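Local structure of glucoamylase (Thermoanaerobacterium thermosaccharolyticum, 1LF6) at residues G315-S320 / A361-D366; P584-L589 / Q637-T642; G632-Q637 / W654-Y659. The protein hydrolyses terminal alpha-1,4-linked glucose units one after another from the non-reducing ends of glucan chains, probably with release of beta-D-glucose. One frame throughout, in Å; residues are numbered along the deposited sequence.

Contact 1. Residues G315-S320 / A361-D366; sequences GAYIAS and ANRSLD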
# COMPACT_ATOMS: atom_id res chain seq x y z
N GLY A 315 -3.95 7.04 13.28
CA GLY A 315 -2.51 7.12 13.33
C GLY A 315 -1.90 5.85 12.76
O GLY A 315 -0.71 5.81 12.44
N ALA A 316 -2.71 4.81 12.64
CA ALA A 316 -2.25 3.53 12.10
C ALA A 316 -2.23 3.56 10.57
O ALA A 316 -3.22 3.26 9.92
CB ALA A 316 -3.15 2.41 12.58
N TYR A 317 -1.09 3.92 9.99
CA TYR A 317 -0.96 3.96 8.53
C TYR A 317 -0.29 2.67 8.06
O TYR A 317 0.77 2.30 8.56
CB TYR A 317 -0.13 5.18 8.11
CG TYR A 317 -0.90 6.47 8.23
CD1 TYR A 317 -1.75 6.89 7.21
CD2 TYR A 317 -0.85 7.24 9.40
CE1 TYR A 317 -2.53 8.04 7.34
CE2 TYR A 317 -1.63 8.39 9.54
CZ TYR A 317 -2.46 8.78 8.51
OH TYR A 317 -3.26 9.90 8.66
N ILE A 318 -0.92 2.00 7.10
CA ILE A 318 -0.37 0.75 6.59
C ILE A 318 0.65 0.94 5.48
O ILE A 318 0.78 2.03 4.92
CB ILE A 318 -1.49 -0.20 6.11
CG1 ILE A 318 -2.29 0.45 4.98
CG2 ILE A 318 -2.41 -0.55 7.28
CD1 ILE A 318 -3.28 -0.49 4.32
N ALA A 319 1.35 -0.13 5.15
CA ALA A 319 2.39 -0.10 4.13
C ALA A 319 1.85 -0.06 2.70
O ALA A 319 2.43 0.61 1.84
CB ALA A 319 3.32 -1.30 4.30
N SER A 320 0.76 -0.77 2.45
CA SER A 320 0.15 -0.80 1.13
C SER A 320 -1.22 -1.46 1.17
O SER A 320 -1.40 -2.49 1.82
CB SER A 320 1.04 -1.57 0.15
OG SER A 320 0.44 -1.62 -1.14
N ALA A 361 0.51 13.74 10.81
CA ALA A 361 1.81 13.29 11.29
C ALA A 361 1.76 13.09 12.80
O ALA A 361 2.28 12.10 13.32
CB ALA A 361 2.88 14.30 10.93
N ASN A 362 1.13 14.02 13.51
CA ASN A 362 1.02 13.92 14.97
C ASN A 362 0.19 12.72 15.41
O ASN A 362 0.50 12.08 16.41
CB ASN A 362 0.41 15.19 15.56
CG ASN A 362 1.46 16.21 15.94
OD1 ASN A 362 2.37 15.90 16.72
ND2 ASN A 362 1.36 17.41 15.40
N ARG A 363 -0.86 12.42 14.66
CA ARG A 363 -1.69 11.28 14.99
C ARG A 363 -0.87 10.01 14.83
O ARG A 363 -0.98 9.08 15.63
CB ARG A 363 -2.91 11.23 14.07
CG ARG A 363 -4.19 10.80 14.77
CD ARG A 363 -5.37 10.95 13.84
NE ARG A 363 -5.39 12.27 13.22
CZ ARG A 363 -5.27 12.50 11.92
NH1 ARG A 363 -5.13 11.49 11.07
NH2 ARG A 363 -5.29 13.74 11.46
N SER A 364 -0.02 9.96 13.80
CA SER A 364 0.80 8.78 13.59
C SER A 364 1.83 8.68 14.72
O SER A 364 2.15 7.58 15.17
CB SER A 364 1.49 8.83 12.22
OG SER A 364 2.62 9.69 12.22
N LEU A 365 2.33 9.82 15.18
CA LEU A 365 3.30 9.81 16.28
C LEU A 365 2.62 9.32 17.55
O LEU A 365 3.18 8.51 18.30
CB LEU A 365 3.90 11.20 16.51
CG LEU A 365 4.97 11.30 17.60
CD1 LEU A 365 6.13 10.36 17.28
CD2 LEU A 365 5.48 12.74 17.70
N ASP A 366 1.42 9.82 17.80
CA ASP A 366 0.67 9.42 18.99
C ASP A 366 0.32 7.93 18.95
O ASP A 366 0.17 7.30 20.00
CB ASP A 366 -0.59 10.27 19.12
CG ASP A 366 -0.30 11.64 19.70
OD1 ASP A 366 -0.89 12.63 19.22
OD2 ASP A 366 0.53 11.72 20.63
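Gly315 and Arg363 meet where an irregular chain segment runs up against the side of a helix, and the long side chain of Arg363 shows how a single residue can follow such a boundary. Arg363 CB stands 4.2 Å from CA of Gly315. The next carbon, CG of Arg363, lies 4.1 Å from the Gly315 N, and CD keeps a similar distance from that same nitrogen. The chain then bends at chi3 (-50°), which carries the guanidinium back toward Tyr317, with Arg363 NH1 3.4 Å from Tyr317 OH; the two flat groups are turned 44° apart. The firmer partner of NH1 is Glu309, which forms a salt bridge with it and also accepts the backbone N-H of Gly315. In the (alpha/alpha) barrel of this family 15 glycosidase, the contact lays the loop between helices 296-306 and 342-355 against helix 358-375. The backbones come very close: CA of Gly315 is 3.4 Å from the carbonyl O of Arg363, and CA of Ser364 is 3.5 Å from O of Gly315, each a CA-H...O contact. A CB on Gly315 would run into O of Arg363, so the approach depends on the missing side chain. Ser364 turns its OG inward, between its own N and carbonyl carbon (chi1 78°), to bond the carbonyl O of Ala361 at 2.7 Å, an oxygen that also accepts the helical N-H of Leu365. Ser364 CB rests 4.0 Å from CD2 of Tyr317, whose ring also meets Phe352 of helix 342-355.

Contact 2. Residues P584-L589 / Q637-T642; sequences PSKTEL and QVWEDT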
# COMPACT_ATOMS: atom_id res chain seq x y z
N PRO A 584 10.72 -14.31 -10.25
CA PRO A 584 11.86 -15.06 -10.77
C PRO A 584 12.05 -14.84 -12.26
O PRO A 584 13.18 -14.75 -12.75
CB PRO A 584 11.51 -16.51 -10.43
CG PRO A 584 10.02 -16.52 -10.56
CD PRO A 584 9.62 -15.23 -9.88
N SER A 585 10.94 -14.75 -12.98
CA SER A 585 10.98 -14.52 -14.41
C SER A 585 9.82 -13.62 -14.76
O SER A 585 9.03 -13.25 -13.89
CB SER A 585 10.85 -15.84 -15.18
OG SER A 585 9.55 -16.39 -15.02
N LYS A 586 9.72 -13.28 -16.04
CA LYS A 586 8.66 -12.41 -16.52
C LYS A 586 7.30 -13.11 -16.48
O LYS A 586 6.26 -12.45 -16.41
CB LYS A 586 8.97 -11.97 -17.95
CG LYS A 586 8.23 -10.72 -18.41
CD LYS A 586 8.86 -9.46 -17.83
CE LYS A 586 8.21 -8.22 -18.42
NZ LYS A 586 9.02 -7.00 -18.19
N THR A 587 7.30 -14.44 -16.50
CA THR A 587 6.06 -15.20 -16.50
C THR A 587 5.74 -15.92 -15.18
O THR A 587 4.77 -16.68 -15.11
CB THR A 587 6.04 -16.25 -17.63
OG1 THR A 587 7.03 -17.25 -17.38
CG2 THR A 587 6.34 -15.59 -18.97
N GLU A 588 6.53 -15.67 -14.15
CA GLU A 588 6.30 -16.32 -12.86
C GLU A 588 6.15 -15.33 -11.72
O GLU A 588 6.84 -14.31 -11.66
CB GLU A 588 7.44 -17.28 -12.55
CG GLU A 588 7.61 -18.39 -13.57
CD GLU A 588 8.83 -19.23 -13.29
OE1 GLU A 588 8.87 -19.88 -12.22
OE2 GLU A 588 9.75 -19.24 -14.13
N LEU A 589 5.24 -15.65 -10.80
CA LEU A 589 4.97 -14.80 -9.64
C LEU A 589 5.89 -15.18 -8.47
O LEU A 589 6.38 -16.30 -8.40
CB LEU A 589 3.51 -14.96 -9.22
CG LEU A 589 2.47 -14.62 -10.29
CD1 LEU A 589 1.13 -15.23 -9.92
CD2 LEU A 589 2.38 -13.11 -10.46
N GLN A 637 8.05 -2.23 -6.83
CA GLN A 637 9.07 -2.62 -7.81
C GLN A 637 8.62 -2.50 -9.27
O GLN A 637 7.44 -2.63 -9.57
CB GLN A 637 9.49 -4.07 -7.56
CG GLN A 637 10.01 -4.35 -6.16
CD GLN A 637 10.36 -5.81 -5.96
OE1 GLN A 637 11.05 -6.41 -6.79
NE2 GLN A 637 9.90 -6.38 -4.86
N VAL A 638 9.60 -2.28 -10.16
CA VAL A 638 9.36 -2.19 -11.60
C VAL A 638 10.40 -3.04 -12.33
O VAL A 638 11.50 -3.29 -11.82
CB VAL A 638 9.47 -0.73 -12.13
CG1 VAL A 638 8.40 0.15 -11.47
CG2 VAL A 638 10.86 -0.18 -11.88
N TRP A 639 10.06 -3.49 -13.54
CA TRP A 639 10.96 -4.32 -14.35
C TRP A 639 12.12 -3.52 -14.92
O TRP A 639 11.99 -2.33 -15.21
CB TRP A 639 10.19 -4.96 -15.52
CG TRP A 639 9.14 -5.93 -15.10
CD1 TRP A 639 7.80 -5.69 -14.99
CD2 TRP A 639 9.33 -7.30 -14.77
NE1 TRP A 639 7.14 -6.84 -14.62
CE2 TRP A 639 8.06 -7.85 -14.48
CE3 TRP A 639 10.45 -8.14 -14.70
CZ2 TRP A 639 7.88 -9.19 -14.13
CZ3 TRP A 639 10.27 -9.47 -14.34
CH2 TRP A 639 9.00 -9.98 -14.06
N GLU A 640 13.26 -4.18 -15.10
CA GLU A 640 14.45 -3.52 -15.64
C GLU A 640 14.34 -3.16 -17.12
O GLU A 640 14.83 -2.12 -17.55
CB GLU A 640 15.70 -4.40 -15.50
CG GLU A 640 16.04 -4.87 -14.11
CD GLU A 640 15.41 -6.21 -13.79
OE1 GLU A 640 16.02 -6.97 -13.01
OE2 GLU A 640 14.30 -6.49 -14.30
N ASP A 641 13.69 -4.02 -17.90
CA ASP A 641 13.58 -3.79 -19.34
C ASP A 641 12.56 -2.73 -19.78
O ASP A 641 12.82 -1.99 -20.72
CB ASP A 641 13.30 -5.12 -20.06
CG ASP A 641 11.96 -5.72 -19.69
OD1 ASP A 641 11.44 -5.40 -18.61
OD2 ASP A 641 11.44 -6.53 -20.49
N THR A 642 11.43 -2.66 -19.10
CA THR A 642 10.40 -1.69 -19.49
C THR A 642 10.12 -0.60 -18.46
O THR A 642 9.49 0.40 -18.77
CB THR A 642 9.06 -2.40 -19.74
OG1 THR A 642 8.59 -2.95 -18.50
CG2 THR A 642 9.23 -3.51 -20.77
O HOH W 1 7.04 -5.12 -18.23
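Lys586 lies across the indole of Trp639 in a cation-pi arrangement, a motif in which an aliphatic chain and its ammonium share one aromatic face. Here it joins two loops of the (alpha/alpha) barrel, the one leading to helix 600-612 and the one leading to helix 653-668. The tightly packed part is the indole. CD of Lys586 sits almost squarely above the six-membered ring of Trp639, 3.5 Å from its centroid and only 2° off the normal, as a CH-pi contact. Further along, NZ of Lys586 stands 3.5 Å from the centroid of the five-membered ring of Trp639, 21° off the normal. A bend at chi2 (77°) followed by two extended torsions lays the chain along both rings. At the edge, in the ring plane, O of Ser585 approaches CH2 of Trp639 to 3.3 Å, so one segment touches both face and rim. The side chain of Trp639 lies about 7 Å from that of Trp325, probably a substrate-binding residue, which puts the contact close to the probable substrate-binding region. The solvent side is looser. Asp641 and Lys586 are exposed, and their salt bridge, 2.9 Å from NZ of Lys586 to OD1 of Asp641, is weak as a hydrogen bond; the NZ approach to OD2 is longer and weak too. Thr642 OG1, paired mainly with Leu644 N, is linked to the ammonium by a single bridging water, which accepts from NZ of Lys586 at 2.7 Å and lies 2.7 Å from OG1 of Thr642.

Contact 3. Residues G632-Q637 / W654-Y659; sequences GIISEQ and WAHAEY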
# COMPACT_ATOMS: atom_id res chain seq x y z
N GLY A 632 -1.67 6.87 -11.46
CA GLY A 632 -0.81 7.68 -10.62
C GLY A 632 -0.29 6.90 -9.42
O GLY A 632 0.19 7.48 -8.45
N ILE A 633 -0.39 5.58 -9.49
CA ILE A 633 0.05 4.72 -8.40
C ILE A 633 1.44 4.16 -8.65
O ILE A 633 1.75 3.65 -9.74
CB ILE A 633 -0.98 3.58 -8.17
CG1 ILE A 633 -2.24 4.18 -7.53
CG2 ILE A 633 -0.38 2.46 -7.31
CD1 ILE A 633 -3.38 3.21 -7.32
N ILE A 634 2.30 4.30 -7.64
CA ILE A 634 3.68 3.83 -7.71
C ILE A 634 3.79 2.50 -6.99
O ILE A 634 3.38 2.35 -5.84
CB ILE A 634 4.65 4.84 -7.05
CG1 ILE A 634 4.50 6.23 -7.70
CG2 ILE A 634 6.09 4.35 -7.20
CD1 ILE A 634 5.33 7.32 -7.03
N SER A 635 4.36 1.52 -7.68
CA SER A 635 4.53 0.20 -7.10
C SER A 635 5.84 0.12 -6.34
O SER A 635 6.69 1.01 -6.43
CB SER A 635 4.52 -0.88 -8.20
OG SER A 635 5.69 -0.78 -9.01
N GLU A 636 5.99 -0.95 -5.57
CA GLU A 636 7.20 -1.18 -4.81
C GLU A 636 8.35 -1.48 -5.77
O GLU A 636 9.48 -1.03 -5.56
CB GLU A 636 6.97 -2.38 -3.88
CG GLU A 636 8.21 -2.87 -3.15
CD GLU A 636 7.92 -4.13 -2.36
OE1 GLU A 636 7.45 -4.00 -1.21
OE2 GLU A 636 8.15 -5.23 -2.90
N GLN A 637 8.05 -2.23 -6.83
CA GLN A 637 9.07 -2.62 -7.81
C GLN A 637 8.62 -2.50 -9.27
O GLN A 637 7.44 -2.63 -9.57
CB GLN A 637 9.49 -4.07 -7.56
CG GLN A 637 10.01 -4.35 -6.16
CD GLN A 637 10.36 -5.81 -5.96
OE1 GLN A 637 11.05 -6.41 -6.79
NE2 GLN A 637 9.90 -6.38 -4.86
N TRP A 654 5.27 4.20 1.19
CA TRP A 654 6.57 4.79 1.45
C TRP A 654 7.12 5.45 0.17
O TRP A 654 7.74 6.53 0.23
CB TRP A 654 7.51 3.69 1.96
CG TRP A 654 8.90 4.12 2.32
CD1 TRP A 654 9.42 5.39 2.29
CD2 TRP A 654 9.97 3.26 2.71
NE1 TRP A 654 10.75 5.36 2.64
CE2 TRP A 654 11.12 4.07 2.90
CE3 TRP A 654 10.08 1.87 2.91
CZ2 TRP A 654 12.35 3.53 3.28
CZ3 TRP A 654 11.30 1.35 3.29
CH2 TRP A 654 12.42 2.18 3.48
N ALA A 655 6.89 4.82 -0.97
CA ALA A 655 7.37 5.37 -2.24
C ALA A 655 6.63 6.67 -2.60
O ALA A 655 7.22 7.60 -3.13
CB ALA A 655 7.20 4.34 -3.35
N HIS A 656 5.34 6.71 -2.32
CA HIS A 656 4.56 7.92 -2.59
C HIS A 656 5.01 9.03 -1.66
O HIS A 656 5.06 10.20 -2.04
CB HIS A 656 3.07 7.63 -2.44
CG HIS A 656 2.46 7.01 -3.66
ND1 HIS A 656 2.19 7.74 -4.80
CD2 HIS A 656 2.15 5.73 -3.96
CE1 HIS A 656 1.75 6.93 -5.75
NE2 HIS A 656 1.72 5.70 -5.26
N ALA A 657 5.35 8.66 -0.43
CA ALA A 657 5.81 9.62 0.56
C ALA A 657 7.16 10.16 0.08
O ALA A 657 7.43 11.36 0.18
CB ALA A 657 5.95 8.95 1.93
N GLU A 658 7.99 9.27 -0.44
CA GLU A 658 9.30 9.66 -0.93
C GLU A 658 9.13 10.61 -2.12
O GLU A 658 9.85 11.59 -2.23
CB GLU A 658 10.11 8.44 -1.37
CG GLU A 658 11.57 8.74 -1.74
CD GLU A 658 12.41 9.15 -0.54
OE1 GLU A 658 11.92 9.07 0.60
OE2 GLU A 658 13.58 9.54 -0.75
N TYR A 659 8.17 10.33 -3.00
CA TYR A 659 7.95 11.21 -4.15
C TYR A 659 7.54 12.60 -3.69
O TYR A 659 8.05 13.60 -4.20
CB TYR A 659 6.87 10.66 -5.10
CG TYR A 659 6.50 11.68 -6.17
CD1 TYR A 659 5.44 12.57 -5.97
CD2 TYR A 659 7.27 11.83 -7.32
CE1 TYR A 659 5.18 13.59 -6.88
CE2 TYR A 659 7.01 12.85 -8.24
CZ TYR A 659 5.97 13.72 -8.01
OH TYR A 659 5.72 14.74 -8.90
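Ile634 covers one face of the His656 imidazole while the backbone around it meets the ring's edge. CB of Ile634 makes a CH-pi contact, 3.9 Å from the ring centroid of His656, and CG1 of Ile634 comes to 3.4 Å from CE1 of His656. Near the ring plane, O of Gly632 lies 3.2 Å from CE1 of His656, and CA of Ile633 also stands at the edge. N of Ile634 is 2.8 Å from NE2 of His656, but well out of the ring plane. The branches of Ile634 then reach along the helix: with CG2 anti to the backbone N, this methyl packs 4.0 Å from CB of Ala655, and CD1 of Ile634 extends to CB of Tyr659 at 4.2 Å. In the next shell, His656 ND1 is hydrogen-bonded to Ser301 OG on helix 296-306, which restrains the ring's rotation, and Tyr659 OH is held by Glu625. Helices 296-306 and 653-668 of the (alpha/alpha) barrel are thereby joined, with the loop 632-637 laid over the second. With His656 replaced by an alanine, Ile634 would probably lose the ring it lies on and Ser301 OG its imidazole partner. The chemistry divides between the two aspects of the ring: its pi face takes the aliphatic Ile634, while the polarised C-H at CE1 probably faces the Gly632 carbonyl in a mildly attractive contact.

Overall arrangement
Followed from the N terminus, contact 1 comes first: 361-366 folds back on 315-320 and closes a loop of 40 residues that includes helix 342-355. It is complete before the others begin. Contact 2 opens at 584-589 and contact 3 at 632-637; 637-642 then closes contact 2 before 654-659 closes contact 3, so these two cross, sharing Gln637. Their centres lie about 17 Å apart, as do those of contacts 1 and 3, whereas those of contacts 1 and 2 are about 31 Å apart on opposite sides of the chain's centre. Contacts 1 and 3 each set a loop on a helix, 358-375 and 653-668; contact 2 joins the loop before 600-612 to the one before 653-668.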